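Local coordinates for protein peptide synthetase, module 7 (Actinoplanes teichomyceticus, PDB 4TX3) that forms a condensation-type domain of a nonribosomal peptide synthetase and probably recruits the cytochrome P450 enzymes that cross-link the growing glycopeptide precursor, at residues B[9-14]-B[183-188]; B[189-194]-B[199-204]; B[306-311]-B[336-341]. One frame throughout, in Å; residues are numbered along the deposited sequence.

In the fold
From the N terminus, interaction 1 comes first: it closes a long loop of the chain by laying residues 9-14 across helix 180-191. Interaction 2 follows at once, using the end of that same helix and the start of helix 200-211 to close a tight corner. Interaction 3 closes later, joining strand 306-313 to the loop after helix 320-334. The three run in series, none nesting or crossing. They still touch: Val11 packs on Arg189 between interactions 1 and 2, Glu187 on Pro341 between 1 and 3, and Gln204 probably hydrogen-bonds Asp339 and Val340 between 2 and 3. They tie together the N-terminal segment, two consecutive helices, the loop 336-341 and the two-stranded sheet.

Interaction 1 (B[9-14]-B[183-188]); sequences EAVTRP and YAIWEQ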
ATOM      1  N   GLU B   9      17.292  10.359  11.971  1.00 35.79           N
ATOM      2  CA  GLU B   9      18.036   9.108  11.988  1.00 35.84           C
ATOM      3  C   GLU B   9      17.979   8.463  13.363  1.00 38.56           C
ATOM      4  O   GLU B   9      17.575   9.097  14.340  1.00 39.94           O
ATOM      5  CB  GLU B   9      19.497   9.339  11.567  1.00 37.59           C
ATOM      6  CG  GLU B   9      20.299  10.257  12.485  1.00 36.99           C
ATOM      7  CD  GLU B   9      21.762  10.354  12.069  1.00 45.21           C
ATOM      8  OE1 GLU B   9      22.487  11.238  12.571  1.00 47.39           O
ATOM      9  OE2 GLU B   9      22.199   9.539  11.235  1.00 46.50           O
ATOM     10  N   ALA B  10      18.365   7.192  13.425  1.00 39.08           N
ATOM     11  CA  ALA B  10      18.488   6.490  14.694  1.00 36.50           C
ATOM     12  C   ALA B  10      19.443   7.263  15.581  1.00 37.27           C
ATOM     13  O   ALA B  10      20.429   7.812  15.106  1.00 40.57           O
ATOM     14  CB  ALA B  10      18.982   5.073  14.477  1.00 30.09           C
ATOM     15  N   VAL B  11      19.157   7.308  16.870  1.00 38.41           N
ATOM     16  CA  VAL B  11      19.929   8.145  17.774  1.00 38.81           C
ATOM     17  C   VAL B  11      20.211   7.378  19.057  1.00 37.46           C
ATOM     18  O   VAL B  11      19.386   6.589  19.485  1.00 42.94           O
ATOM     19  CB  VAL B  11      19.159   9.469  18.044  1.00 44.34           C
ATOM     20  CG1 VAL B  11      19.364   9.974  19.457  1.00 43.48           C
ATOM     21  CG2 VAL B  11      19.522  10.519  16.990  1.00 42.46           C
ATOM     22  N   THR B  12      21.382   7.566  19.658  1.00 44.08           N
ATOM     23  CA  THR B  12      21.660   6.891  20.922  1.00 42.04           C
ATOM     24  C   THR B  12      20.604   7.301  21.916  1.00 41.03           C
ATOM     25  O   THR B  12      20.359   8.495  22.111  1.00 45.12           O
ATOM     26  CB  THR B  12      23.037   7.224  21.485  1.00 42.57           C
ATOM     27  OG1 THR B  12      24.040   6.647  20.646  1.00 45.84           O
ATOM     28  CG2 THR B  12      23.171   6.654  22.886  1.00 51.09           C
ATOM     29  N   ARG B  13      19.952   6.326  22.531  1.00 41.18           N
ATOM     30  CA  ARG B  13      18.876   6.669  23.438  1.00 46.37           C
ATOM     31  C   ARG B  13      19.433   7.434  24.649  1.00 44.10           C
ATOM     32  O   ARG B  13      20.392   6.992  25.297  1.00 45.57           O
ATOM     33  CB  ARG B  13      18.106   5.420  23.882  1.00 41.92           C
ATOM     34  CG  ARG B  13      16.758   5.778  24.492  1.00 44.81           C
ATOM     35  CD  ARG B  13      16.125   4.624  25.240  1.00 47.35           C
ATOM     36  NE  ARG B  13      15.725   3.558  24.328  1.00 55.16           N
ATOM     37  CZ  ARG B  13      15.217   2.394  24.719  1.00 50.33           C
ATOM     38  NH1 ARG B  13      15.038   2.147  26.012  1.00 46.66           N
ATOM     39  NH2 ARG B  13      14.890   1.477  23.816  1.00 45.57           N
ATOM     40  N   PRO B  14      18.856   8.609  24.924  1.00 42.92           N
ATOM     41  CA  PRO B  14      19.165   9.370  26.140  1.00 47.04           C
ATOM     42  C   PRO B  14      18.396   8.835  27.351  1.00 49.81           C
ATOM     43  O   PRO B  14      17.474   8.017  27.211  1.00 47.66           O
ATOM     44  CB  PRO B  14      18.725  10.794  25.784  1.00 44.87           C
ATOM     45  CG  PRO B  14      17.630  10.613  24.800  1.00 36.91           C
ATOM     46  CD  PRO B  14      17.950   9.345  24.026  1.00 40.02           C
ATOM     47  N   TYR B 183      12.186   9.932  16.341  1.00 34.51           N
ATOM     48  CA  TYR B 183      11.355  11.009  15.802  1.00 34.23           C
ATOM     49  C   TYR B 183      11.204  12.153  16.817  1.00 36.23           C
ATOM     50  O   TYR B 183      11.360  13.325  16.465  1.00 35.82           O
ATOM     51  CB  TYR B 183       9.971  10.474  15.396  1.00 34.10           C
ATOM     52  CG  TYR B 183       9.078  11.516  14.779  1.00 35.50           C
ATOM     53  CD1 TYR B 183       9.282  11.948  13.470  1.00 39.90           C
ATOM     54  CD2 TYR B 183       8.037  12.086  15.506  1.00 36.30           C
ATOM     55  CE1 TYR B 183       8.461  12.933  12.898  1.00 40.60           C
ATOM     56  CE2 TYR B 183       7.217  13.070  14.953  1.00 35.38           C
ATOM     57  CZ  TYR B 183       7.427  13.487  13.647  1.00 40.18           C
ATOM     58  OH  TYR B 183       6.612  14.468  13.099  1.00 40.40           O
ATOM     59  N   ALA B 184      10.913  11.806  18.072  1.00 33.03           N
ATOM     60  CA  ALA B 184      10.741  12.799  19.134  1.00 35.76           C
ATOM     61  C   ALA B 184      11.988  13.665  19.333  1.00 32.59           C
ATOM     62  O   ALA B 184      11.888  14.879  19.542  1.00 31.32           O
ATOM     63  CB  ALA B 184      10.367  12.115  20.447  1.00 30.56           C
ATOM     64  N   ILE B 185      13.156  13.037  19.265  1.00 31.69           N
ATOM     65  CA  ILE B 185      14.409  13.747  19.476  1.00 35.91           C
ATOM     66  C   ILE B 185      14.717  14.632  18.282  1.00 34.51           C
ATOM     67  O   ILE B 185      15.311  15.700  18.424  1.00 37.16           O
ATOM     68  CB  ILE B 185      15.573  12.775  19.730  1.00 37.86           C
ATOM     69  CG1 ILE B 185      15.424  12.141  21.115  1.00 32.00           C
ATOM     70  CG2 ILE B 185      16.919  13.492  19.626  1.00 34.20           C
ATOM     71  CD1 ILE B 185      16.262  10.905  21.309  1.00 34.30           C
ATOM     72  N   TRP B 186      14.288  14.186  17.110  1.00 30.28           N
ATOM     73  CA  TRP B 186      14.402  14.972  15.894  1.00 32.74           C
ATOM     74  C   TRP B 186      13.576  16.256  15.969  1.00 36.47           C
ATOM     75  O   TRP B 186      14.084  17.343  15.660  1.00 32.67           O
ATOM     76  CB  TRP B 186      13.949  14.138  14.704  1.00 34.69           C
ATOM     77  CG  TRP B 186      13.983  14.838  13.396  1.00 33.04           C
ATOM     78  CD1 TRP B 186      15.086  15.242  12.719  1.00 34.92           C
ATOM     79  CD2 TRP B 186      12.862  15.171  12.573  1.00 40.69           C
ATOM     80  NE1 TRP B 186      14.730  15.815  11.525  1.00 35.23           N
ATOM     81  CE2 TRP B 186      13.371  15.784  11.408  1.00 35.31           C
ATOM     82  CE3 TRP B 186      11.477  15.009  12.707  1.00 41.05           C
ATOM     83  CZ2 TRP B 186      12.548  16.245  10.388  1.00 43.73           C
ATOM     84  CZ3 TRP B 186      10.657  15.463  11.685  1.00 49.87           C
ATOM     85  CH2 TRP B 186      11.196  16.075  10.541  1.00 53.00           C
ATOM     86  N   GLU B 187      12.304  16.120  16.359  1.00 33.09           N
ATOM     87  CA  GLU B 187      11.422  17.277  16.528  1.00 33.99           C
ATOM     88  C   GLU B 187      11.994  18.247  17.563  1.00 35.88           C
ATOM     89  O   GLU B 187      11.962  19.463  17.372  1.00 33.36           O
ATOM     90  CB  GLU B 187      10.002  16.864  16.943  1.00 31.70           C
ATOM     91  CG  GLU B 187       9.102  18.082  17.181  1.00 32.87           C
ATOM     92  CD  GLU B 187       7.711  17.739  17.674  1.00 37.79           C
ATOM     93  OE1 GLU B 187       6.984  17.045  16.919  1.00 36.95           O
ATOM     94  OE2 GLU B 187       7.344  18.164  18.810  1.00 32.56           O
ATOM     95  N   GLN B 188      12.526  17.711  18.655  1.00 32.99           N
ATOM     96  CA  GLN B 188      13.132  18.569  19.659  1.00 37.06           C
ATOM     97  C   GLN B 188      14.327  19.335  19.082  1.00 38.94           C
ATOM     98  O   GLN B 188      14.466  20.531  19.314  1.00 36.53           O
ATOM     99  CB  GLN B 188      13.566  17.755  20.873  1.00 37.71           C
ATOM    100  CG  GLN B 188      14.223  18.596  21.938  1.00 35.80           C
ATOM    101  CD  GLN B 188      14.905  17.756  22.992  1.00 41.54           C
ATOM    102  OE1 GLN B 188      14.343  17.517  24.064  1.00 37.15           O
ATOM    103  NE2 GLN B 188      16.135  17.312  22.703  1.00 41.76           N
TER
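Val11 and Pro14 rest on Ile185, a loop-on-helix packing in which the extended N-terminal segment of the chain runs across helix 180-191 of this condensation-type domain. The backbones stay well apart, with Val11 CA 8.0 Å from Ile185 CA, so side chains have to span the gap.

The contact itself is entirely apolar and converges on one methyl group. Val11 CG1 meets Ile185 CD1 tip to tip at 3.7 Å, and the proline ring reaches the same methyl with its CD at 3.6 Å. The directions from CD1 to its two partners are nearly perpendicular, so the methyl sits in the corner between them. Ile185 gets it there by setting CG1 anti to its own carbonyl carbon (chi1 -71°) and keeping the chain extended beyond, which carries CD1 outward from the helix. Val11 and Pro14, three residues apart, both point their CB atoms at the helix.

Polar bonds outside the pair hold the N-terminal segment in place. Val11 N donates to Asp182 OD1, one turn earlier on the helix, Trp186 NE1 donates to Pro6 O, and Arg13 forms a salt bridge with Glu68. A sulfate, probably from the crystallisation liquor, lies about 3 Å from the nearest atom of the Pro14 side chain. The ring also touches the isoleucine through a second carbon, with Pro14 CG 3.8 Å from Ile185 CD1.

Interaction 2 (B[189-194]-B[199-204]); sequences RLLDGE and SLINDQ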
ATOM      1  N   ARG B 189      15.174  18.645  18.320  1.00 38.56           N
ATOM      2  CA  ARG B 189      16.342  19.278  17.699  1.00 39.20           C
ATOM      3  C   ARG B 189      15.921  20.366  16.725  1.00 39.84           C
ATOM      4  O   ARG B 189      16.580  21.396  16.598  1.00 44.98           O
ATOM      5  CB  ARG B 189      17.204  18.248  16.974  1.00 36.24           C
ATOM      6  CG  ARG B 189      18.035  17.400  17.902  1.00 40.52           C
ATOM      7  CD  ARG B 189      18.735  16.293  17.150  1.00 42.15           C
ATOM      8  NE  ARG B 189      19.552  15.480  18.047  1.00 46.26           N
ATOM      9  CZ  ARG B 189      20.317  14.474  17.641  1.00 44.34           C
ATOM     10  NH1 ARG B 189      20.372  14.165  16.350  1.00 38.09           N
ATOM     11  NH2 ARG B 189      21.030  13.788  18.526  1.00 47.74           N
ATOM     12  N   LEU B 190      14.824  20.115  16.026  1.00 38.34           N
ATOM     13  CA  LEU B 190      14.264  21.079  15.102  1.00 35.61           C
ATOM     14  C   LEU B 190      13.765  22.308  15.874  1.00 41.10           C
ATOM     15  O   LEU B 190      14.118  23.434  15.543  1.00 42.76           O
ATOM     16  CB  LEU B 190      13.149  20.416  14.307  1.00 37.16           C
ATOM     17  CG  LEU B 190      12.477  21.083  13.123  1.00 39.11           C
ATOM     18  CD1 LEU B 190      12.110  19.994  12.109  1.00 44.26           C
ATOM     19  CD2 LEU B 190      11.242  21.789  13.616  1.00 39.90           C
ATOM     20  N   LEU B 191      12.974  22.093  16.921  1.00 36.91           N
ATOM     21  CA  LEU B 191      12.490  23.199  17.736  1.00 37.78           C
ATOM     22  C   LEU B 191      13.622  23.941  18.464  1.00 41.28           C
ATOM     23  O   LEU B 191      13.463  25.092  18.822  1.00 37.41           O
ATOM     24  CB  LEU B 191      11.451  22.715  18.759  1.00 36.85           C
ATOM     25  CG  LEU B 191      10.125  22.136  18.236  1.00 42.05           C
ATOM     26  CD1 LEU B 191       9.073  21.935  19.354  1.00 41.56           C
ATOM     27  CD2 LEU B 191       9.565  22.976  17.107  1.00 37.95           C
ATOM     28  N   ASP B 192      14.758  23.288  18.684  1.00 42.58           N
ATOM     29  CA  ASP B 192      15.894  23.947  19.318  1.00 39.33           C
ATOM     30  C   ASP B 192      16.452  25.071  18.440  1.00 43.54           C
ATOM     31  O   ASP B 192      17.163  25.955  18.921  1.00 45.92           O
ATOM     32  CB  ASP B 192      17.010  22.944  19.631  1.00 41.56           C
ATOM     33  CG  ASP B 192      16.800  22.216  20.949  1.00 51.37           C
ATOM     34  OD1 ASP B 192      16.159  22.792  21.860  1.00 49.10           O
ATOM     35  OD2 ASP B 192      17.286  21.063  21.072  1.00 54.22           O
ATOM     36  N   GLY B 193      16.124  25.032  17.154  1.00 39.09           N
ATOM     37  CA  GLY B 193      16.522  26.076  16.228  1.00 43.57           C
ATOM     38  C   GLY B 193      16.070  27.507  16.529  1.00 47.97           C
ATOM     39  O   GLY B 193      16.598  28.444  15.921  1.00 45.24           O
ATOM     40  N   GLU B 194      15.101  27.689  17.435  1.00 46.22           N
ATOM     41  CA  GLU B 194      14.614  29.027  17.804  1.00 48.82           C
ATOM     42  C   GLU B 194      15.783  29.878  18.250  1.00 47.39           C
ATOM     43  O   GLU B 194      15.798  31.092  18.061  1.00 44.28           O
ATOM     44  CB  GLU B 194      13.569  28.976  18.927  1.00 43.35           C
ATOM     45  CG  GLU B 194      12.223  28.428  18.523  1.00 59.10           C
ATOM     46  CD  GLU B 194      11.313  28.159  19.724  1.00 74.32           C
ATOM     47  OE1 GLU B 194      11.419  28.914  20.723  1.00 66.43           O
ATOM     48  OE2 GLU B 194      10.512  27.183  19.667  1.00 66.99           O
ATOM     49  N   SER B 199      17.103  30.285  11.537  1.00 34.01           N
ATOM     50  CA  SER B 199      16.691  28.888  11.491  1.00 37.10           C
ATOM     51  C   SER B 199      15.359  28.673  10.789  1.00 39.71           C
ATOM     52  O   SER B 199      14.543  29.592  10.649  1.00 37.58           O
ATOM     53  CB  SER B 199      16.580  28.318  12.887  1.00 35.77           C
ATOM     54  OG  SER B 199      15.412  28.825  13.498  1.00 36.53           O
ATOM     55  N   LEU B 200      15.156  27.429  10.363  1.00 41.42           N
ATOM     56  CA  LEU B 200      13.910  26.975   9.766  1.00 40.60           C
ATOM     57  C   LEU B 200      12.700  27.265  10.660  1.00 36.06           C
ATOM     58  O   LEU B 200      11.744  27.920  10.247  1.00 34.66           O
ATOM     59  CB  LEU B 200      13.992  25.474   9.481  1.00 36.29           C
ATOM     60  CG  LEU B 200      12.690  24.928   8.913  1.00 42.44           C
ATOM     61  CD1 LEU B 200      12.383  25.644   7.603  1.00 42.03           C
ATOM     62  CD2 LEU B 200      12.790  23.430   8.700  1.00 43.87           C
ATOM     63  N   ILE B 201      12.766  26.778  11.890  1.00 34.09           N
ATOM     64  CA  ILE B 201      11.668  26.930  12.825  1.00 37.90           C
ATOM     65  C   ILE B 201      11.253  28.403  13.015  1.00 39.11           C
ATOM     66  O   ILE B 201      10.065  28.692  13.118  1.00 36.06           O
ATOM     67  CB  ILE B 201      12.026  26.290  14.185  1.00 36.53           C
ATOM     68  CG1 ILE B 201      10.783  26.170  15.071  1.00 42.12           C
ATOM     69  CG2 ILE B 201      13.118  27.046  14.857  1.00 38.23           C
ATOM     70  CD1 ILE B 201       9.703  25.284  14.458  1.00 41.19           C
ATOM     71  N   ASN B 202      12.213  29.332  13.009  1.00 36.97           N
ATOM     72  CA  ASN B 202      11.894  30.747  13.183  1.00 36.25           C
ATOM     73  C   ASN B 202      11.132  31.304  11.992  1.00 37.96           C
ATOM     74  O   ASN B 202      10.164  32.050  12.155  1.00 37.21           O
ATOM     75  CB  ASN B 202      13.161  31.569  13.422  1.00 37.02           C
ATOM     76  CG  ASN B 202      13.560  31.594  14.878  1.00 39.55           C
ATOM     77  OD1 ASN B 202      12.715  31.513  15.764  1.00 39.93           O
ATOM     78  ND2 ASN B 202      14.852  31.678  15.134  1.00 48.90           N
ATOM     79  N   ASP B 203      11.566  30.924  10.795  1.00 38.63           N
ATOM     80  CA  ASP B 203      10.852  31.274   9.578  1.00 37.05           C
ATOM     81  C   ASP B 203       9.396  30.790   9.613  1.00 38.74           C
ATOM     82  O   ASP B 203       8.492  31.462   9.103  1.00 37.83           O
ATOM     83  CB  ASP B 203      11.561  30.685   8.366  1.00 37.77           C
ATOM     84  CG  ASP B 203      10.907  31.085   7.064  1.00 47.30           C
ATOM     85  OD1 ASP B 203      10.679  32.296   6.881  1.00 52.11           O
ATOM     86  OD2 ASP B 203      10.596  30.198   6.237  1.00 50.73           O
ATOM     87  N   GLN B 204       9.164  29.633  10.225  1.00 36.57           N
ATOM     88  CA  GLN B 204       7.820  29.047  10.218  1.00 43.06           C
ATOM     89  C   GLN B 204       6.974  29.622  11.356  1.00 36.50           C
ATOM     90  O   GLN B 204       5.762  29.790  11.210  1.00 37.84           O
ATOM     91  CB  GLN B 204       7.888  27.503  10.283  1.00 34.81           C
ATOM     92  CG  GLN B 204       8.396  26.872   8.989  1.00 32.75           C
ATOM     93  CD  GLN B 204       8.403  25.347   8.987  1.00 38.94           C
ATOM     94  OE1 GLN B 204       7.820  24.701   9.854  1.00 39.78           O
ATOM     95  NE2 GLN B 204       9.059  24.767   7.990  1.00 38.01           N
TER
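Gly193 and Ser199 bring their CA atoms to 5.5 Å, and Glu194 CA comes within 5.6 Å of Asn202 CA, where the chain leaves helix 180-191 through a short 3-10 turn and turns sharply into helix 200-211. It is a compact helix-loop-helix corner.

Ser199 is the N-cap of the second helix. Its OG accepts from Asn202 N, 3.3 Å away. OG also lies 2.7 Å from Gly193 O, with Glu196 O a second possible acceptor, so the hydroxyl sits close against the turn. Asn202 adds a second tie: its ND2 donates to Glu194 O over 3.1 Å, nearly straight at 164°. The acceptor lies close to the plane of the amide, whereas ND2 stands above the carbonyl plane, 42° out of it. Replacing Asn202 by an alanine is likely to leave Glu194 O without this donor, the weak bond of ND2 to Glu196 O also lost, and the turn less firmly joined to the helix.

Ile201 fills the angle of the corner. With CG1 anti to the backbone N (chi1 -168°), it sends CD1 towards the first helix, against Leu191 CD2 at 3.5 Å and Leu190 CD2 at 3.9 Å. Its other branch, CG2, presses on the backbone of the turn, 3.3 Å from Glu194 N and close to Gly193 C, where the glycine brings no side chain of its own.

The same CD1 methyl of Ile201 also meets Val340. Further along helix 200-211, Gln204 bonds to Asp339 and Val340 N, so the corner is joined to the loop that follows helix 320-334 and, through it, to the two-stranded sheet of 281-288 and 306-313.

Interaction 3 (B[306-311]-B[336-341]); sequences RPFPVR and QHLDVP
Arg306 NE donates to Pro289 O, and with NH2 also hydrogen-bonded elsewhere the guanidinium is held in position while NH1 comes to lie against Leu338. That NH1 is 3.7 Å from Leu338 CD1 and 3.8 Å from Leu338 CB, an oblique meeting of a charged group with an aliphatic one.

The other branch of the leucine faces Phe308, two residues further along the strand. Leu338 CD2 touches Phe308 CD1 at 3.4 Å and Phe308 CE1 at 3.7 Å, so the methyl meets that side of the ring obliquely. Phe308 swings its ring there with CG anti to the backbone N (chi1 173°), and Leu338 turns CG anti to its own carbonyl carbon (chi1 -64°), which points the fork at the strand. One leucine therefore spreads its two methyls between residues two apart, crossing both side chains at about a right angle.

The setting is the two-stranded antiparallel sheet of this condensation fold: strand 306-313 pairs with 281-288, and the loop carrying Leu338 follows helix 320-334. Leu338 also packs on Leu288 of the partner strand, and Phe308 on Ala334 of the helix. His337 O, beside it, accepts from Trp208.

Between the two segments themselves the attachment is by van der Waals contact. Toward the strand the loop depends on the fit of Leu338, while its polar ties go to other parts, chiefly helix 200-211 and Arg5.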
ATOM      1  N   ARG B 306      -0.910  15.061  11.628  1.00 32.46           N
ATOM      2  CA  ARG B 306      -0.663  16.466  12.008  1.00 34.10           C
ATOM      3  C   ARG B 306      -1.784  17.412  11.624  1.00 33.34           C
ATOM      4  O   ARG B 306      -2.122  17.532  10.434  1.00 31.05           O
ATOM      5  CB  ARG B 306       0.615  16.939  11.348  1.00 32.30           C
ATOM      6  CG  ARG B 306       0.779  16.263  10.032  1.00 32.35           C
ATOM      7  CD  ARG B 306       2.185  16.246   9.561  1.00 30.75           C
ATOM      8  NE  ARG B 306       2.199  15.680   8.234  1.00 35.28           N
ATOM      9  CZ  ARG B 306       2.890  16.193   7.233  1.00 41.95           C
ATOM     10  NH1 ARG B 306       3.610  17.295   7.435  1.00 38.16           N
ATOM     11  NH2 ARG B 306       2.834  15.624   6.028  1.00 45.07           N
ATOM     12  N   PRO B 307      -2.367  18.092  12.627  1.00 33.05           N
ATOM     13  CA  PRO B 307      -3.372  19.136  12.390  1.00 30.17           C
ATOM     14  C   PRO B 307      -2.789  20.247  11.533  1.00 29.23           C
ATOM     15  O   PRO B 307      -1.594  20.524  11.591  1.00 27.36           O
ATOM     16  CB  PRO B 307      -3.709  19.640  13.794  1.00 32.00           C
ATOM     17  CG  PRO B 307      -3.322  18.515  14.703  1.00 30.82           C
ATOM     18  CD  PRO B 307      -2.108  17.896  14.060  1.00 31.39           C
ATOM     19  N   PHE B 308      -3.646  20.861  10.733  1.00 32.75           N
ATOM     20  CA  PHE B 308      -3.247  21.790   9.691  1.00 31.55           C
ATOM     21  C   PHE B 308      -4.415  22.765   9.460  1.00 35.71           C
ATOM     22  O   PHE B 308      -5.397  22.433   8.776  1.00 30.17           O
ATOM     23  CB  PHE B 308      -2.882  21.023   8.414  1.00 33.44           C
ATOM     24  CG  PHE B 308      -2.620  21.904   7.220  1.00 32.47           C
ATOM     25  CD1 PHE B 308      -1.677  22.926   7.286  1.00 34.13           C
ATOM     26  CD2 PHE B 308      -3.318  21.711   6.030  1.00 29.09           C
ATOM     27  CE1 PHE B 308      -1.427  23.748   6.184  1.00 34.20           C
ATOM     28  CE2 PHE B 308      -3.085  22.526   4.919  1.00 31.38           C
ATOM     29  CZ  PHE B 308      -2.135  23.554   5.000  1.00 38.39           C
ATOM     30  N   PRO B 309      -4.327  23.959  10.068  1.00 32.53           N
ATOM     31  CA  PRO B 309      -5.370  24.985  10.024  1.00 30.20           C
ATOM     32  C   PRO B 309      -5.172  25.930   8.861  1.00 27.91           C
ATOM     33  O   PRO B 309      -4.059  26.392   8.652  1.00 30.82           O
ATOM     34  CB  PRO B 309      -5.180  25.718  11.346  1.00 33.11           C
ATOM     35  CG  PRO B 309      -3.697  25.644  11.552  1.00 31.05           C
ATOM     36  CD  PRO B 309      -3.267  24.306  11.025  1.00 25.09           C
ATOM     37  N   VAL B 310      -6.230  26.211   8.113  1.00 29.39           N
ATOM     38  CA  VAL B 310      -6.137  27.163   7.018  1.00 30.70           C
ATOM     39  C   VAL B 310      -7.174  28.253   7.208  1.00 31.60           C
ATOM     40  O   VAL B 310      -8.365  27.987   7.397  1.00 30.93           O
ATOM     41  CB  VAL B 310      -6.296  26.481   5.646  1.00 34.78           C
ATOM     42  CG1 VAL B 310      -6.400  27.526   4.542  1.00 29.72           C
ATOM     43  CG2 VAL B 310      -5.102  25.548   5.396  1.00 30.15           C
ATOM     44  N   ARG B 311      -6.693  29.488   7.210  1.00 28.88           N
ATOM     45  CA  ARG B 311      -7.553  30.626   7.431  1.00 30.13           C
ATOM     46  C   ARG B 311      -8.055  31.114   6.089  1.00 33.13           C
ATOM     47  O   ARG B 311      -7.283  31.240   5.138  1.00 32.37           O
ATOM     48  CB  ARG B 311      -6.801  31.726   8.173  1.00 32.15           C
ATOM     49  CG  ARG B 311      -7.633  32.922   8.537  1.00 33.59           C
ATOM     50  CD  ARG B 311      -6.736  33.993   9.125  1.00 36.87           C
ATOM     51  NE  ARG B 311      -7.497  35.095   9.691  1.00 40.46           N
ATOM     52  CZ  ARG B 311      -6.989  35.994  10.523  1.00 41.08           C
ATOM     53  NH1 ARG B 311      -5.714  35.913  10.881  1.00 43.20           N
ATOM     54  NH2 ARG B 311      -7.753  36.963  11.007  1.00 38.35           N
ATOM     55  N   GLN B 336       3.955  24.770   3.133  1.00 39.94           N
ATOM     56  CA  GLN B 336       5.400  24.781   3.190  1.00 40.36           C
ATOM     57  C   GLN B 336       5.950  24.986   4.595  1.00 44.33           C
ATOM     58  O   GLN B 336       7.158  24.914   4.804  1.00 45.44           O
ATOM     59  CB  GLN B 336       5.922  25.870   2.264  1.00 47.17           C
ATOM     60  CG  GLN B 336       5.654  25.584   0.803  1.00 47.16           C
ATOM     61  CD  GLN B 336       6.002  26.753  -0.076  1.00 64.21           C
ATOM     62  OE1 GLN B 336       5.914  27.913   0.348  1.00 62.97           O
ATOM     63  NE2 GLN B 336       6.425  26.464  -1.307  1.00 69.18           N
ATOM     64  N   HIS B 337       5.069  25.230   5.560  1.00 40.29           N
ATOM     65  CA  HIS B 337       5.500  25.538   6.912  1.00 35.87           C
ATOM     66  C   HIS B 337       4.939  24.551   7.929  1.00 38.48           C
ATOM     67  O   HIS B 337       4.396  24.964   8.959  1.00 35.95           O
ATOM     68  CB  HIS B 337       5.081  26.960   7.265  1.00 34.08           C
ATOM     69  CG  HIS B 337       5.467  27.972   6.227  1.00 39.10           C
ATOM     70  ND1 HIS B 337       6.693  28.606   6.225  1.00 41.44           N
ATOM     71  CD2 HIS B 337       4.793  28.455   5.160  1.00 38.27           C
ATOM     72  CE1 HIS B 337       6.756  29.432   5.199  1.00 37.28           C
ATOM     73  NE2 HIS B 337       5.618  29.363   4.536  1.00 40.45           N
ATOM     74  N   LEU B 338       5.086  23.253   7.643  1.00 37.98           N
ATOM     75  CA  LEU B 338       4.458  22.206   8.457  1.00 37.58           C
ATOM     76  C   LEU B 338       5.380  21.536   9.472  1.00 39.91           C
ATOM     77  O   LEU B 338       4.949  20.644  10.194  1.00 45.63           O
ATOM     78  CB  LEU B 338       3.864  21.133   7.556  1.00 40.90           C
ATOM     79  CG  LEU B 338       2.721  21.597   6.660  1.00 40.94           C
ATOM     80  CD1 LEU B 338       2.084  20.392   5.983  1.00 31.44           C
ATOM     81  CD2 LEU B 338       1.704  22.394   7.485  1.00 33.95           C
ATOM     82  N   ASP B 339       6.638  21.960   9.535  1.00 42.43           N
ATOM     83  CA  ASP B 339       7.580  21.421  10.518  1.00 39.10           C
ATOM     84  C   ASP B 339       7.242  21.874  11.947  1.00 37.93           C
ATOM     85  O   ASP B 339       7.489  21.138  12.901  1.00 40.31           O
ATOM     86  CB  ASP B 339       9.017  21.821  10.150  1.00 37.48           C
ATOM     87  CG  ASP B 339       9.448  21.265   8.792  1.00 46.87           C
ATOM     88  OD1 ASP B 339       9.841  20.081   8.730  1.00 48.49           O
ATOM     89  OD2 ASP B 339       9.380  22.000   7.779  1.00 47.05           O
ATOM     90  N   VAL B 340       6.676  23.069  12.105  1.00 34.41           N
ATOM     91  CA  VAL B 340       6.123  23.435  13.401  1.00 36.82           C
ATOM     92  C   VAL B 340       4.963  22.527  13.714  1.00 38.35           C
ATOM     93  O   VAL B 340       4.034  22.414  12.908  1.00 41.12           O
ATOM     94  CB  VAL B 340       5.561  24.868  13.486  1.00 34.24           C
ATOM     95  CG1 VAL B 340       5.560  25.313  14.924  1.00 33.83           C
ATOM     96  CG2 VAL B 340       6.329  25.810  12.671  1.00 38.15           C
ATOM     97  N   PRO B 341       4.996  21.885  14.883  1.00 38.38           N
ATOM     98  CA  PRO B 341       3.799  21.140  15.271  1.00 36.98           C
ATOM     99  C   PRO B 341       2.657  22.109  15.491  1.00 35.41           C
ATOM    100  O   PRO B 341       2.863  23.206  16.021  1.00 33.77           O
ATOM    101  CB  PRO B 341       4.203  20.445  16.580  1.00 32.91           C
ATOM    102  CG  PRO B 341       5.681  20.545  16.635  1.00 36.44           C
ATOM    103  CD  PRO B 341       6.063  21.788  15.887  1.00 37.17           C
TER